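Local coordinates for kinesin-like protein Nod (Drosophila melanogaster, PDB 3DC4) that binds and hydrolyses ATP and binds microtubules through its kinesin motor domain, and is required in meiosis to segregate chromosomes that have not exchanged, at residues R130-I135 and I150-S155; V45-W50 and D66-A71. All coordinates share one frame; numbering follows the deposited sequence.

How the contacts relate
Both contacts belong to the kinesin motor domain, a P-loop NTPase fold in which helices flank a mixed sheet. Contact 2 comes first along the chain. It joins the small three-stranded sheet to strand 67-69 of the main sheet. Contact 1 follows, and seats helix 127-141 on strand 151-160 of that same main sheet. The contact centres lie 31 Å apart. Their nearest atoms are about 12 Å apart, so they do not touch. Contact 2 is the one closer to the nucleotide, though not part of its pocket: the side chain of Phe69 is about 9 Å from the bound ADP. Contact 1 is away from the annotated nucleotide site.

Contact 1. Residues R130-I135 and I150-S155; sequences RALGDI and IQVYAS
Leu132 and Ile135 rest on Val152 in a helix-on-sheet contact of the kinesin motor domain. Helix 127-141 supplies the two larger side chains, and strand 151-160 of the mixed sheet supplies the valine. The contact is apolar and buried, and it is small, with 86 Å² of surface buried between the segments. Val152 serves each helix residue with a different methyl. Val152 CG1 meets Leu132 CD1 at 4.1 Å. Val152 CG2 faces Ile135 CG2 at 4.4 Å. The valine torsion spreads the two methyls: CG1 stands anti to the backbone N (chi1 -169°) and CG2 anti to the carbonyl carbon. Leu132 does not point straight at the strand from its backbone; its end bends closer and meets the valine at a slant. Ile135 points toward the strand from the start, and its CA lies 8.8 Å from that of Val152. That spacing leaves room for a layer of side chains between helix and strand. Around these three side chains, Ile226 of strand 220-229 touches both Ile135 and Val152, and Leu189 touches Leu132. On the helix flank, Asp134 OD2 is hydrogen-bonded to Tyr79 OH. Strand 151-160 is held by backbone bonds on both edges, from Gln151, Tyr153 and Ser155 to strand 220-229 and from Val152 to Leu189. Within the helix, the turn that carries Ile135 is fixed by the bond from Ile135 N to Ala131 O, 2.9 Å long.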
loop_
_atom_site.group_PDB
_atom_site.type_symbol
_atom_site.label_atom_id
_atom_site.label_comp_id
_atom_site.label_asym_id
_atom_site.label_seq_id
_atom_site.Cartn_x
_atom_site.Cartn_y
_atom_site.Cartn_z
ATOM N N ARG A 130 -7.946 3.842 -9.799
ATOM C CA ARG A 130 -8.331 2.665 -10.570
ATOM C C ARG A 130 -9.098 1.679 -9.705
ATOM O O ARG A 130 -10.097 1.098 -10.139
ATOM C CB ARG A 130 -7.101 1.984 -11.169
ATOM C CG ARG A 130 -6.337 2.870 -12.140
ATOM C CD ARG A 130 -5.132 2.171 -12.736
ATOM N NE ARG A 130 -4.399 3.096 -13.589
ATOM C CZ ARG A 130 -4.683 3.320 -14.867
ATOM N NH1 ARG A 130 -5.679 2.665 -15.450
ATOM N NH2 ARG A 130 -3.999 4.230 -15.554
ATOM N N ALA A 131 -8.631 1.493 -8.477
ATOM C CA ALA A 131 -9.288 0.575 -7.557
ATOM C C ALA A 131 -10.700 1.055 -7.252
ATOM O O ALA A 131 -11.652 0.284 -7.310
ATOM C CB ALA A 131 -8.499 0.475 -6.277
ATOM N N LEU A 132 -10.832 2.334 -6.922
ATOM C CA LEU A 132 -12.141 2.888 -6.599
ATOM C C LEU A 132 -13.100 2.695 -7.770
ATOM O O LEU A 132 -14.278 2.380 -7.579
ATOM C CB LEU A 132 -12.016 4.375 -6.254
ATOM C CG LEU A 132 -13.327 5.071 -5.862
ATOM C CD1 LEU A 132 -13.891 4.428 -4.591
ATOM C CD2 LEU A 132 -13.056 6.557 -5.624
ATOM N N GLY A 133 -12.589 2.879 -8.984
ATOM C CA GLY A 133 -13.411 2.700 -10.168
ATOM C C GLY A 133 -13.995 1.300 -10.252
ATOM O O GLY A 133 -15.192 1.149 -10.473
ATOM N N ASP A 134 -13.160 0.278 -10.069
ATOM C CA ASP A 134 -13.632 -1.105 -10.133
ATOM C C ASP A 134 -14.521 -1.479 -8.948
ATOM O O ASP A 134 -15.379 -2.355 -9.059
ATOM C CB ASP A 134 -12.444 -2.075 -10.230
ATOM C CG ASP A 134 -11.797 -2.070 -11.612
ATOM O OD1 ASP A 134 -12.535 -2.212 -12.613
ATOM O OD2 ASP A 134 -10.555 -1.932 -11.704
ATOM N N ILE A 135 -14.308 -0.822 -7.813
ATOM C CA ILE A 135 -15.115 -1.075 -6.628
ATOM C C ILE A 135 -16.538 -0.591 -6.898
ATOM O O ILE A 135 -17.502 -1.318 -6.656
ATOM C CB ILE A 135 -14.539 -0.339 -5.405
ATOM C CG1 ILE A 135 -13.233 -1.014 -4.972
ATOM C CG2 ILE A 135 -15.547 -0.341 -4.253
ATOM C CD1 ILE A 135 -12.472 -0.245 -3.919
ATOM N N ILE A 150 -24.371 -1.444 0.205
ATOM C CA ILE A 150 -22.967 -1.163 0.467
ATOM C C ILE A 150 -22.700 0.324 0.329
ATOM O O ILE A 150 -23.255 0.979 -0.547
ATOM C CB ILE A 150 -22.055 -1.908 -0.534
ATOM C CG1 ILE A 150 -22.346 -3.409 -0.505
ATOM C CG2 ILE A 150 -20.600 -1.628 -0.208
ATOM C CD1 ILE A 150 -22.117 -4.059 0.842
ATOM N N GLN A 151 -21.866 0.860 1.210
ATOM C CA GLN A 151 -21.502 2.267 1.135
ATOM C C GLN A 151 -19.988 2.351 1.149
ATOM O O GLN A 151 -19.328 1.578 1.841
ATOM C CB GLN A 151 -22.088 3.050 2.307
ATOM C CG GLN A 151 -23.610 3.092 2.288
ATOM C CD GLN A 151 -24.165 4.072 3.290
ATOM O OE1 GLN A 151 -24.040 3.880 4.502
ATOM N NE2 GLN A 151 -24.770 5.140 2.794
ATOM N N VAL A 152 -19.449 3.297 0.391
ATOM C CA VAL A 152 -18.007 3.470 0.279
ATOM C C VAL A 152 -17.524 4.774 0.902
ATOM O O VAL A 152 -18.177 5.812 0.788
ATOM C CB VAL A 152 -17.579 3.440 -1.204
ATOM C CG1 VAL A 152 -16.063 3.359 -1.316
ATOM C CG2 VAL A 152 -18.241 2.272 -1.902
ATOM N N TYR A 153 -16.377 4.711 1.570
ATOM C CA TYR A 153 -15.802 5.880 2.219
ATOM C C TYR A 153 -14.293 5.886 2.043
ATOM O O TYR A 153 -13.706 4.905 1.584
ATOM C CB TYR A 153 -16.112 5.878 3.721
ATOM C CG TYR A 153 -17.578 5.758 4.070
ATOM C CD1 TYR A 153 -18.225 4.519 4.047
ATOM C CD2 TYR A 153 -18.319 6.886 4.416
ATOM C CE1 TYR A 153 -19.579 4.408 4.361
ATOM C CE2 TYR A 153 -19.670 6.788 4.727
ATOM C CZ TYR A 153 -20.295 5.549 4.698
ATOM O OH TYR A 153 -21.639 5.463 4.989
ATOM N N ALA A 154 -13.674 6.997 2.414
ATOM C CA ALA A 154 -12.230 7.125 2.330
ATOM C C ALA A 154 -11.730 7.853 3.570
ATOM O O ALA A 154 -12.380 8.775 4.058
ATOM C CB ALA A 154 -11.837 7.906 1.077
ATOM N N SER A 155 -10.595 7.402 4.096
ATOM C CA SER A 155 -9.953 8.041 5.232
ATOM C C SER A 155 -8.542 8.357 4.752
ATOM O O SER A 155 -8.026 7.686 3.857
ATOM C CB SER A 155 -9.937 7.130 6.470
ATOM O OG SER A 155 -9.297 5.886 6.250
#

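Contact 2. Residues V45-W50 and D66-A71; sequences VQFPPW and DHAFPA
Asp66 OD1 accepts a hydrogen bond from Ile26 N and forms a salt bridge with Lys333 NZ, fixing one end of the segment whose other end brings Pro70 to the ring of Phe47. The contact joins two sheets of the kinesin motor domain: the small antiparallel sheet that begins at 45-46, and the main mixed sheet through strand 67-69. Phe47, just past the weakly bonded strand 45-46, carries the contact from its side. Its CG lies anti to the carbonyl carbon (chi1 -66°), and the ring reaches across to the main-sheet segment. The Phe47 and Pro70 side chains cross at about a right angle. Pro70 CB sits over one face of the Phe47 ring in a CH-pi contact, 4.0 Å from the ring centroid and 22° off the normal. It is displaced toward the rim, near CE1 and CZ. Next along the ring, Phe47 CE2 meets the methyl CB of Ala68 at 4.0 Å. Phe69, between these two partners, has its CB directed away from segment 45-50, and its side chain touches Met78 of helix 75-82. Glu30 of the paired strand 23-30 touches the Phe47 side chain, and its OE1 accepts a hydrogen bond from Ala71 N. The nearest approach between the segments is at the ring tip, where Phe47 CZ lies 3.5 Å from Pro70 CA.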
loop_
_atom_site.group_PDB
_atom_site.type_symbol
_atom_site.label_atom_id
_atom_site.label_comp_id
_atom_site.label_asym_id
_atom_site.label_seq_id
_atom_site.Cartn_x
_atom_site.Cartn_y
_atom_site.Cartn_z
ATOM N N VAL A 45 19.506 -2.289 -12.757
ATOM C CA VAL A 45 18.506 -3.342 -12.683
ATOM C C VAL A 45 18.539 -4.180 -13.952
ATOM O O VAL A 45 18.390 -3.667 -15.061
ATOM C CB VAL A 45 17.090 -2.760 -12.509
ATOM C CG1 VAL A 45 16.076 -3.895 -12.366
ATOM C CG2 VAL A 45 17.042 -1.849 -11.288
ATOM N N GLN A 46 18.745 -5.476 -13.788
ATOM C CA GLN A 46 18.800 -6.352 -14.935
ATOM C C GLN A 46 17.692 -7.383 -14.893
ATOM O O GLN A 46 17.498 -8.059 -13.883
ATOM C CB GLN A 46 20.146 -7.069 -14.978
ATOM C CG GLN A 46 20.379 -7.858 -16.240
ATOM C CD GLN A 46 21.408 -8.950 -16.048
ATOM O OE1 GLN A 46 22.510 -8.700 -15.549
ATOM N NE2 GLN A 46 21.055 -10.175 -16.446
ATOM N N PHE A 47 16.954 -7.482 -15.990
ATOM C CA PHE A 47 15.899 -8.472 -16.098
ATOM C C PHE A 47 16.477 -9.540 -17.025
ATOM O O PHE A 47 16.599 -9.324 -18.222
ATOM C CB PHE A 47 14.632 -7.851 -16.693
ATOM C CG PHE A 47 13.992 -6.822 -15.802
ATOM C CD1 PHE A 47 14.446 -5.506 -15.792
ATOM C CD2 PHE A 47 12.954 -7.177 -14.946
ATOM C CE1 PHE A 47 13.877 -4.560 -14.940
ATOM C CE2 PHE A 47 12.379 -6.235 -14.089
ATOM C CZ PHE A 47 12.843 -4.925 -14.089
ATOM N N PRO A 48 16.860 -10.699 -16.471
ATOM C CA PRO A 48 17.438 -11.810 -17.233
ATOM C C PRO A 48 16.661 -12.159 -18.500
ATOM O O PRO A 48 15.432 -12.206 -18.490
ATOM C CB PRO A 48 17.432 -12.958 -16.226
ATOM C CG PRO A 48 17.596 -12.258 -14.917
ATOM C CD PRO A 48 16.668 -11.079 -15.063
ATOM N N PRO A 49 17.378 -12.404 -19.612
ATOM C CA PRO A 49 16.749 -12.752 -20.892
ATOM C C PRO A 49 15.818 -13.951 -20.738
ATOM O O PRO A 49 14.777 -14.035 -21.390
ATOM C CB PRO A 49 17.944 -13.064 -21.791
ATOM C CG PRO A 49 19.014 -12.182 -21.247
ATOM C CD PRO A 49 18.844 -12.350 -19.752
ATOM N N TRP A 50 16.211 -14.885 -19.880
ATOM C CA TRP A 50 15.409 -16.071 -19.609
ATOM C C TRP A 50 15.031 -16.035 -18.138
ATOM O O TRP A 50 15.882 -16.161 -17.262
ATOM C CB TRP A 50 16.202 -17.347 -19.923
ATOM C CG TRP A 50 15.457 -18.620 -19.632
ATOM C CD1 TRP A 50 15.280 -19.211 -18.410
ATOM C CD2 TRP A 50 14.742 -19.431 -20.575
ATOM N NE1 TRP A 50 14.493 -20.330 -18.534
ATOM C CE2 TRP A 50 14.143 -20.487 -19.852
ATOM C CE3 TRP A 50 14.535 -19.360 -21.962
ATOM C CZ2 TRP A 50 13.364 -21.472 -20.466
ATOM C CZ3 TRP A 50 13.755 -20.344 -22.574
ATOM C CH2 TRP A 50 13.176 -21.381 -21.822
ATOM N N ASP A 66 7.083 -11.955 -6.491
ATOM C CA ASP A 66 5.876 -12.400 -7.176
ATOM C C ASP A 66 5.656 -11.634 -8.465
ATOM O O ASP A 66 4.956 -12.103 -9.361
ATOM C CB ASP A 66 4.660 -12.215 -6.280
ATOM C CG ASP A 66 4.732 -13.071 -5.037
ATOM O OD1 ASP A 66 4.851 -12.505 -3.930
ATOM O OD2 ASP A 66 4.692 -14.312 -5.167
ATOM N N HIS A 67 6.252 -10.447 -8.546
ATOM C CA HIS A 67 6.123 -9.583 -9.715
ATOM C C HIS A 67 7.368 -8.724 -9.848
ATOM O O HIS A 67 7.852 -8.182 -8.863
ATOM C CB HIS A 67 4.919 -8.644 -9.563
ATOM C CG HIS A 67 3.606 -9.346 -9.419
ATOM N ND1 HIS A 67 2.976 -9.966 -10.477
ATOM C CD2 HIS A 67 2.806 -9.536 -8.342
ATOM C CE1 HIS A 67 1.845 -10.508 -10.058
ATOM N NE2 HIS A 67 1.718 -10.261 -8.766
ATOM N N ALA A 68 7.895 -8.611 -11.061
ATOM C CA ALA A 68 9.059 -7.765 -11.311
ATOM C C ALA A 68 8.685 -6.935 -12.539
ATOM O O ALA A 68 8.680 -7.440 -13.667
ATOM C CB ALA A 68 10.309 -8.610 -11.580
ATOM N N PHE A 69 8.362 -5.663 -12.305
ATOM C CA PHE A 69 7.935 -4.747 -13.357
ATOM C C PHE A 69 9.019 -3.789 -13.838
ATOM O O PHE A 69 9.523 -2.973 -13.065
ATOM C CB PHE A 69 6.750 -3.899 -12.872
ATOM C CG PHE A 69 5.578 -4.700 -12.367
ATOM C CD1 PHE A 69 4.860 -5.531 -13.225
ATOM C CD2 PHE A 69 5.169 -4.594 -11.039
ATOM C CE1 PHE A 69 3.752 -6.241 -12.768
ATOM C CE2 PHE A 69 4.058 -5.302 -10.572
ATOM C CZ PHE A 69 3.351 -6.126 -11.436
ATOM N N PRO A 70 9.392 -3.874 -15.127
ATOM C CA PRO A 70 10.420 -2.972 -15.657
ATOM C C PRO A 70 9.839 -1.567 -15.824
ATOM O O PRO A 70 8.620 -1.381 -15.755
ATOM C CB PRO A 70 10.795 -3.619 -16.989
ATOM C CG PRO A 70 9.518 -4.265 -17.415
ATOM C CD PRO A 70 9.019 -4.890 -16.128
ATOM N N ALA A 71 10.706 -0.585 -16.053
ATOM C CA ALA A 71 10.269 0.796 -16.209
ATOM C C ALA A 71 9.247 0.992 -17.328
ATOM O O ALA A 71 8.576 2.013 -17.375
ATOM C CB ALA A 71 11.470 1.691 -16.445
#